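Local structure of AP-4 complex accessory subunit Tepsin (Equus caballus, 5WF2) at residues F50-E60 against A84-L94; E60-G71 against H98-R106. The protein may take part in vesicular trafficking of proteins at the trans-Golgi network by associating directly with the AP-4 adaptor complex. One frame throughout, in Å; residues are numbered along the deposited sequence. Where two conformers were deposited one is given.

Contact 1: residues F50-E60 against A84-L94; sequences FVKECGLLNCE and AVASLGCTDLL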
# COMPACT_ATOMS: atom_id res chain seq x y z
N PHE A 50 -1.23 -2.28 11.60
CA PHE A 50 -0.53 -2.62 10.37
C PHE A 50 0.92 -2.17 10.42
O PHE A 50 1.84 -2.97 10.15
CB PHE A 50 -1.24 -1.99 9.16
CG PHE A 50 -0.51 -2.22 7.86
CD1 PHE A 50 -0.49 -3.47 7.28
CD2 PHE A 50 0.14 -1.18 7.23
CE1 PHE A 50 0.19 -3.68 6.08
CE2 PHE A 50 0.83 -1.39 6.03
CZ PHE A 50 0.85 -2.63 5.46
N VAL A 51 1.16 -0.92 10.82
CA VAL A 51 2.52 -0.38 10.89
C VAL A 51 3.37 -1.13 11.93
O VAL A 51 4.56 -1.39 11.70
CB VAL A 51 2.44 1.11 11.19
CG1 VAL A 51 3.79 1.66 11.55
CG2 VAL A 51 1.90 1.78 9.97
N LYS A 52 2.80 -1.43 13.08
CA LYS A 52 3.53 -2.19 14.10
C LYS A 52 3.99 -3.53 13.55
O LYS A 52 5.16 -3.90 13.68
CB LYS A 52 2.65 -2.37 15.33
CG LYS A 52 3.23 -3.32 16.36
CD LYS A 52 2.67 -3.03 17.73
CE LYS A 52 2.87 -4.22 18.67
NZ LYS A 52 1.64 -5.08 18.77
N GLU A 53 3.07 -4.25 12.88
CA GLU A 53 3.42 -5.55 12.33
C GLU A 53 4.42 -5.43 11.20
O GLU A 53 5.32 -6.27 11.08
CB GLU A 53 2.16 -6.25 11.83
CG GLU A 53 1.22 -6.74 12.91
CD GLU A 53 1.90 -7.65 13.92
OE1 GLU A 53 2.61 -8.58 13.50
OE2 GLU A 53 1.72 -7.42 15.14
N CYS A 54 4.27 -4.43 10.34
CA CYS A 54 5.28 -4.19 9.32
C CYS A 54 6.68 -4.12 9.91
O CYS A 54 7.64 -4.65 9.33
CB CYS A 54 5.01 -2.88 8.58
SG CYS A 54 3.76 -3.04 7.36
N GLY A 55 6.82 -3.43 11.04
CA GLY A 55 8.11 -3.33 11.70
C GLY A 55 8.70 -4.65 12.08
O GLY A 55 9.92 -4.74 12.27
N LEU A 56 7.88 -5.69 12.21
CA LEU A 56 8.37 -6.99 12.63
C LEU A 56 8.61 -7.94 11.46
O LEU A 56 9.26 -8.97 11.65
CB LEU A 56 7.36 -7.63 13.62
CG LEU A 56 7.15 -6.82 14.91
CD1 LEU A 56 6.00 -7.37 15.78
CD2 LEU A 56 8.44 -6.73 15.71
N LEU A 57 8.10 -7.61 10.28
CA LEU A 57 8.20 -8.45 9.11
C LEU A 57 9.08 -7.73 8.07
O LEU A 57 9.75 -6.73 8.38
CB LEU A 57 6.79 -8.75 8.59
CG LEU A 57 5.81 -9.40 9.58
CD1 LEU A 57 4.41 -9.31 9.06
CD2 LEU A 57 6.21 -10.84 9.81
N ASN A 58 9.08 -8.24 6.85
CA ASN A 58 9.86 -7.65 5.77
C ASN A 58 8.99 -6.60 5.08
O ASN A 58 8.04 -6.96 4.37
CB ASN A 58 10.32 -8.73 4.80
CG ASN A 58 11.32 -8.22 3.78
OD1 ASN A 58 10.96 -7.51 2.87
ND2 ASN A 58 12.59 -8.59 3.93
N CYS A 59 9.29 -5.33 5.32
CA CYS A 59 8.52 -4.22 4.77
C CYS A 59 8.44 -4.23 3.25
O CYS A 59 7.36 -4.01 2.69
CB CYS A 59 9.13 -2.89 5.24
SG CYS A 59 8.53 -2.33 6.85
N GLU A 60 9.56 -4.49 2.58
CA GLU A 60 9.56 -4.48 1.13
C GLU A 60 8.62 -5.54 0.58
O GLU A 60 7.85 -5.29 -0.36
CB GLU A 60 10.98 -4.67 0.60
CG GLU A 60 10.99 -4.76 -0.88
CD GLU A 60 12.36 -4.71 -1.50
OE1 GLU A 60 13.37 -4.57 -0.76
OE2 GLU A 60 12.40 -4.84 -2.75
N ALA A 84 -2.87 1.60 3.12
CA ALA A 84 -1.77 0.93 3.79
C ALA A 84 -0.44 1.43 3.24
O ALA A 84 0.50 1.61 4.01
CB ALA A 84 -1.88 -0.58 3.63
N VAL A 85 -0.36 1.64 1.92
CA VAL A 85 0.82 2.24 1.29
C VAL A 85 1.10 3.62 1.88
O VAL A 85 2.22 3.93 2.26
CB VAL A 85 0.64 2.33 -0.24
CG1 VAL A 85 1.78 3.17 -0.88
CG2 VAL A 85 0.58 0.96 -0.88
N ALA A 86 0.07 4.46 1.99
CA ALA A 86 0.23 5.79 2.58
C ALA A 86 0.73 5.70 4.01
O ALA A 86 1.64 6.44 4.41
CB ALA A 86 -1.08 6.57 2.50
N SER A 87 0.12 4.82 4.82
CA SER A 87 0.54 4.67 6.22
C SER A 87 2.00 4.28 6.31
O SER A 87 2.75 4.89 7.08
CB SER A 87 -0.34 3.66 6.94
OG SER A 87 -1.66 4.19 7.12
N LEU A 88 2.41 3.24 5.58
CA LEU A 88 3.81 2.85 5.59
C LEU A 88 4.70 3.98 5.08
O LEU A 88 5.80 4.18 5.60
CB LEU A 88 3.98 1.60 4.74
CG LEU A 88 5.32 0.90 4.71
CD1 LEU A 88 5.81 0.58 6.11
CD2 LEU A 88 5.08 -0.38 3.93
N GLY A 89 4.24 4.74 4.09
CA GLY A 89 5.05 5.85 3.60
C GLY A 89 5.28 6.93 4.64
O GLY A 89 6.29 7.63 4.60
N CYS A 90 4.34 7.11 5.55
CA CYS A 90 4.50 8.11 6.60
C CYS A 90 5.28 7.59 7.82
O CYS A 90 5.42 8.31 8.81
CB CYS A 90 3.11 8.66 6.97
SG CYS A 90 2.35 9.52 5.55
N THR A 91 5.87 6.39 7.76
CA THR A 91 6.79 5.91 8.77
C THR A 91 8.21 6.04 8.27
O THR A 91 8.45 6.46 7.15
CB THR A 91 6.55 4.45 9.12
OG1 THR A 91 7.16 3.63 8.11
CG2 THR A 91 5.10 4.12 9.17
N ASP A 92 9.18 5.60 9.08
CA ASP A 92 10.58 5.54 8.69
C ASP A 92 11.05 4.10 8.46
O ASP A 92 12.25 3.82 8.53
CB ASP A 92 11.46 6.21 9.74
CG ASP A 92 11.51 5.43 11.03
OD1 ASP A 92 10.44 5.03 11.56
OD2 ASP A 92 12.64 5.19 11.52
N LEU A 93 10.13 3.17 8.20
CA LEU A 93 10.54 1.78 8.08
C LEU A 93 11.35 1.55 6.81
O LEU A 93 12.28 0.74 6.81
CB LEU A 93 9.32 0.88 8.08
CG LEU A 93 8.57 0.75 9.40
CD1 LEU A 93 7.40 -0.17 9.24
CD2 LEU A 93 9.48 0.23 10.52
N LEU A 94 10.99 2.22 5.73
CA LEU A 94 11.83 2.26 4.55
C LEU A 94 12.11 3.71 4.20
O LEU A 94 11.29 4.58 4.46
CB LEU A 94 11.16 1.59 3.36
CG LEU A 94 11.14 0.06 3.35
CD1 LEU A 94 10.45 -0.35 2.05
CD2 LEU A 94 12.54 -0.53 3.44
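L93 presses its CD1 methyl between two cysteines, 3.4 Å from C59 SG and 3.7 Å from C54 CB, while its CD2 lies against the backbone of G55. L94 extends this apolar patch: its CG sits 4.0 Å from C59 CB. At the other end A84 CB lies over one face of the F50 ring, 4.1 Å from the centroid, a CH-pi contact; C54 SG covers the opposite face, near the rim. Off to one side, V51 and T91 meet tip to tip, CG1 to CG2 at 3.7 Å. With OG1 between the backbone N and the carbonyl carbon (chi1 80°), T91 sends its methyl across and its hydroxyl back to its own chain. OG1 donates to a lone pair of L88 O at 2.9 Å and accepts from L93 N at 3.0 Å (168°), an ST turn. Replacing T91 by an alanine would probably leave L93 N without this acceptor, cost L88 O one of its two donors, and open a gap beside V51 CG1. Axes of 50-56 and 84-89 cross at -66°. L30 of helix 25-35 and V62 and L66 of helix 59-68 also touch F50, so the ring lies where these helices meet 44-56 and 75-89.

Contact 2: residues E60-G71 against H98-R106; sequences EAVLELLICHLG and HILLLTRPR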
# COMPACT_ATOMS: atom_id res chain seq x y z
N GLU A 60 9.56 -4.49 2.58
CA GLU A 60 9.56 -4.48 1.13
C GLU A 60 8.62 -5.54 0.58
O GLU A 60 7.85 -5.29 -0.36
CB GLU A 60 10.98 -4.67 0.60
CG GLU A 60 10.99 -4.76 -0.88
CD GLU A 60 12.36 -4.71 -1.50
OE1 GLU A 60 13.37 -4.57 -0.76
OE2 GLU A 60 12.40 -4.84 -2.75
N ALA A 61 8.62 -6.74 1.17
CA ALA A 61 7.73 -7.77 0.70
C ALA A 61 6.27 -7.40 0.94
O ALA A 61 5.41 -7.65 0.10
CB ALA A 61 8.06 -9.10 1.39
N VAL A 62 5.97 -6.80 2.09
CA VAL A 62 4.61 -6.27 2.34
C VAL A 62 4.19 -5.30 1.24
O VAL A 62 3.06 -5.36 0.72
CB VAL A 62 4.56 -5.58 3.71
CG1 VAL A 62 3.22 -4.84 3.86
CG2 VAL A 62 4.72 -6.59 4.85
N LEU A 63 5.07 -4.37 0.89
CA LEU A 63 4.76 -3.40 -0.15
C LEU A 63 4.56 -4.09 -1.50
O LEU A 63 3.65 -3.75 -2.25
CB LEU A 63 5.86 -2.34 -0.21
CG LEU A 63 5.59 -1.00 -0.92
CD1 LEU A 63 4.40 -0.33 -0.31
CD2 LEU A 63 6.80 -0.06 -0.84
N GLU A 64 5.41 -5.05 -1.84
CA GLU A 64 5.17 -5.74 -3.10
C GLU A 64 3.83 -6.46 -3.09
O GLU A 64 3.15 -6.52 -4.12
CB GLU A 64 6.33 -6.69 -3.42
CG GLU A 64 7.65 -5.98 -3.76
CD GLU A 64 7.67 -5.37 -5.14
OE1 GLU A 64 6.85 -5.76 -6.00
OE2 GLU A 64 8.55 -4.51 -5.37
N LEU A 65 3.39 -6.98 -1.93
CA LEU A 65 2.11 -7.66 -1.87
C LEU A 65 0.95 -6.67 -1.90
O LEU A 65 -0.10 -6.93 -2.52
CB LEU A 65 2.05 -8.56 -0.63
CG LEU A 65 3.00 -9.76 -0.76
CD1 LEU A 65 3.30 -10.41 0.56
CD2 LEU A 65 2.43 -10.72 -1.67
N LEU A 66 1.14 -5.50 -1.31
CA LEU A 66 0.13 -4.46 -1.45
C LEU A 66 -0.01 -4.06 -2.90
O LEU A 66 -1.12 -3.87 -3.38
CB LEU A 66 0.50 -3.24 -0.60
CG LEU A 66 0.28 -3.39 0.91
CD1 LEU A 66 1.03 -2.28 1.63
CD2 LEU A 66 -1.20 -3.39 1.24
N ILE A 67 1.10 -3.92 -3.61
CA ILE A 67 1.02 -3.56 -5.02
C ILE A 67 0.24 -4.62 -5.79
O ILE A 67 -0.57 -4.29 -6.65
CB ILE A 67 2.43 -3.34 -5.61
CG1 ILE A 67 3.06 -2.11 -4.94
CG2 ILE A 67 2.33 -3.15 -7.14
CD1 ILE A 67 4.53 -1.89 -5.23
N CYS A 68 0.46 -5.89 -5.48
CA CYS A 68 -0.34 -6.95 -6.09
C CYS A 68 -1.82 -6.72 -5.89
O CYS A 68 -2.61 -6.88 -6.82
CB CYS A 68 0.09 -8.32 -5.54
SG CYS A 68 1.70 -8.79 -6.11
N HIS A 69 -2.23 -6.32 -4.69
CA HIS A 69 -3.64 -6.06 -4.44
C HIS A 69 -4.16 -4.78 -5.08
O HIS A 69 -5.35 -4.48 -4.91
CB HIS A 69 -3.92 -6.03 -2.94
CG HIS A 69 -3.91 -7.38 -2.31
ND1 HIS A 69 -2.76 -8.11 -2.10
CD2 HIS A 69 -4.93 -8.15 -1.85
CE1 HIS A 69 -3.06 -9.26 -1.54
NE2 HIS A 69 -4.37 -9.32 -1.38
N LEU A 70 -3.34 -4.00 -5.77
CA LEU A 70 -3.85 -2.83 -6.46
C LEU A 70 -4.40 -3.17 -7.83
O LEU A 70 -4.97 -2.29 -8.46
CB LEU A 70 -2.76 -1.76 -6.61
CG LEU A 70 -2.35 -1.14 -5.28
CD1 LEU A 70 -1.24 -0.16 -5.50
CD2 LEU A 70 -3.48 -0.39 -4.67
N GLY A 71 -4.25 -4.40 -8.27
CA GLY A 71 -4.80 -4.82 -9.55
C GLY A 71 -5.55 -6.13 -9.41
O GLY A 71 -5.19 -6.99 -8.60
N HIS A 98 12.86 5.04 -1.33
CA HIS A 98 12.74 3.63 -1.66
C HIS A 98 11.29 3.21 -1.81
O HIS A 98 10.95 2.43 -2.71
CB HIS A 98 13.43 2.79 -0.58
CG HIS A 98 13.83 1.42 -1.02
ND1 HIS A 98 14.65 0.61 -0.25
CD2 HIS A 98 13.53 0.71 -2.13
CE1 HIS A 98 14.84 -0.54 -0.88
NE2 HIS A 98 14.16 -0.52 -2.01
N ILE A 99 10.40 3.73 -0.97
CA ILE A 99 8.98 3.47 -1.17
C ILE A 99 8.53 4.02 -2.52
O ILE A 99 7.81 3.34 -3.26
CB ILE A 99 8.14 4.02 -0.01
CG1 ILE A 99 8.49 3.24 1.26
CG2 ILE A 99 6.67 3.73 -0.24
CD1 ILE A 99 7.77 3.70 2.49
N LEU A 100 9.04 5.19 -2.90
CA LEU A 100 8.68 5.76 -4.20
C LEU A 100 9.20 4.90 -5.33
O LEU A 100 8.47 4.61 -6.29
CB LEU A 100 9.21 7.16 -4.32
CG LEU A 100 9.01 7.90 -5.66
CD1 LEU A 100 7.56 7.96 -6.07
CD2 LEU A 100 9.59 9.26 -5.51
N LEU A 101 10.47 4.51 -5.27
CA LEU A 101 11.01 3.61 -6.29
C LEU A 101 10.13 2.39 -6.49
O LEU A 101 9.86 2.00 -7.63
CB LEU A 101 12.43 3.20 -5.88
CG LEU A 101 13.21 2.28 -6.80
CD1 LEU A 101 14.66 2.51 -6.49
CD2 LEU A 101 12.86 0.81 -6.62
N LEU A 102 9.67 1.77 -5.39
CA LEU A 102 8.87 0.57 -5.53
C LEU A 102 7.44 0.84 -6.00
O LEU A 102 6.86 0.01 -6.70
CB LEU A 102 8.82 -0.19 -4.21
CG LEU A 102 10.22 -0.65 -3.73
CD1 LEU A 102 10.17 -1.07 -2.26
CD2 LEU A 102 10.72 -1.77 -4.63
N THR A 103 6.85 1.96 -5.60
CA THR A 103 5.43 2.16 -5.87
C THR A 103 5.16 3.03 -7.08
O THR A 103 4.01 3.06 -7.56
CB THR A 103 4.72 2.78 -4.65
OG1 THR A 103 5.28 4.05 -4.34
CG2 THR A 103 4.86 1.88 -3.42
N ARG A 104 6.15 3.77 -7.57
CA ARG A 104 5.88 4.73 -8.63
C ARG A 104 5.14 4.14 -9.82
O ARG A 104 4.18 4.78 -10.29
CB ARG A 104 7.18 5.39 -9.10
CG ARG A 104 6.97 6.24 -10.33
CD ARG A 104 8.28 6.61 -10.94
NE ARG A 104 8.91 7.74 -10.27
CZ ARG A 104 9.94 7.62 -9.45
NH1 ARG A 104 10.40 6.41 -9.17
NH2 ARG A 104 10.49 8.71 -8.91
N PRO A 105 5.52 2.99 -10.37
CA PRO A 105 4.83 2.54 -11.60
C PRO A 105 3.35 2.28 -11.43
O PRO A 105 2.56 2.70 -12.28
CB PRO A 105 5.59 1.25 -11.96
CG PRO A 105 6.93 1.45 -11.41
CD PRO A 105 6.72 2.19 -10.11
N ARG A 106 2.95 1.59 -10.38
CA ARG A 106 1.54 1.29 -10.20
C ARG A 106 0.77 2.54 -9.80
O ARG A 106 -0.36 2.75 -10.28
CB ARG A 106 1.34 0.18 -9.19
CG ARG A 106 -0.12 -0.31 -9.11
CD ARG A 106 -0.70 -0.78 -10.51
NE ARG A 106 -2.10 -1.19 -10.41
CZ ARG A 106 -3.01 -1.09 -11.38
NH1 ARG A 106 -2.69 -0.59 -12.57
NH2 ARG A 106 -4.27 -1.46 -11.15
O HOH W 1 14.66 -3.01 -2.93
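R106 meets L70 with the edge of its guanidinium: NH2 donates to L70 O at 2.9 Å along a nearly straight line (174°). The oxygen lies close to the guanidinium plane, yet the donor is tilted well out of the carbonyl plane and misses the lone-pair direction. The H98 ring also uses its edge, NE2 lying 2.7 Å from an in-plane water that in turn donates a weak bond to E60 OE2 at 2.9 Å. This water spans the gap between carboxylate and imidazole.

A bend at chi2 (55°) turns the R106 chain, and its aliphatic part slides past L70 in the opposite direction, CG to CD1 at 3.8 Å; I67 CG2 passes R106 CB likewise. E109 forms a salt bridge with R106 NH1, and Q78 of helix 75-89 also donates to L70 O, so that carbonyl receives two side chains just after the end of its helix.

Segments 60-68 and 98-106 run nearly parallel, their axes 14° apart, as two helices of tepsin's all-helical VHS/ENTH-like domain. L102 fills the middle. In one of two deposited conformers the L63 side chain crosses L102 obliquely, its CD2 coming within 3.8 Å of L102 CD1 and also meeting the methyls of I99 and T103; with a second conformer present, these individual methyl contacts are less certain. The other L102 branch, CD2, touches E64 OE2 at 3.6 Å, roughly at a right angle. I67 CD1 reaches the backbone instead, 3.3 Å from L102 O. T103 OG1 donates to I99 O, which also accepts from T103 N; F129 of helix 117-132 packs against both I99 and T103.

Overall arrangement
Contacts 1 and 2 have centres about 12 Å apart and share E60, the last residue of segment 50-60 and the first of 60-71, in the first turn of helix 59-68. Along the chain their segments alternate, so the two interfaces interlock instead of following one another. They touch directly at several points. F50 CZ of contact 1 lies 3.6 Å from V62 CG1, and A84 CB lies 3.8 Å from L66 CD2, V62 and L66 both belonging to helix 59-68. On segment 98-106, I99 CD1 packs 3.6 Å from G89 CA, where helix 75-89 ends ahead of helix 96-111. Helix 59-68 takes part in both, and these apolar touches connect the two contacts within the VHS/ENTH-like domain.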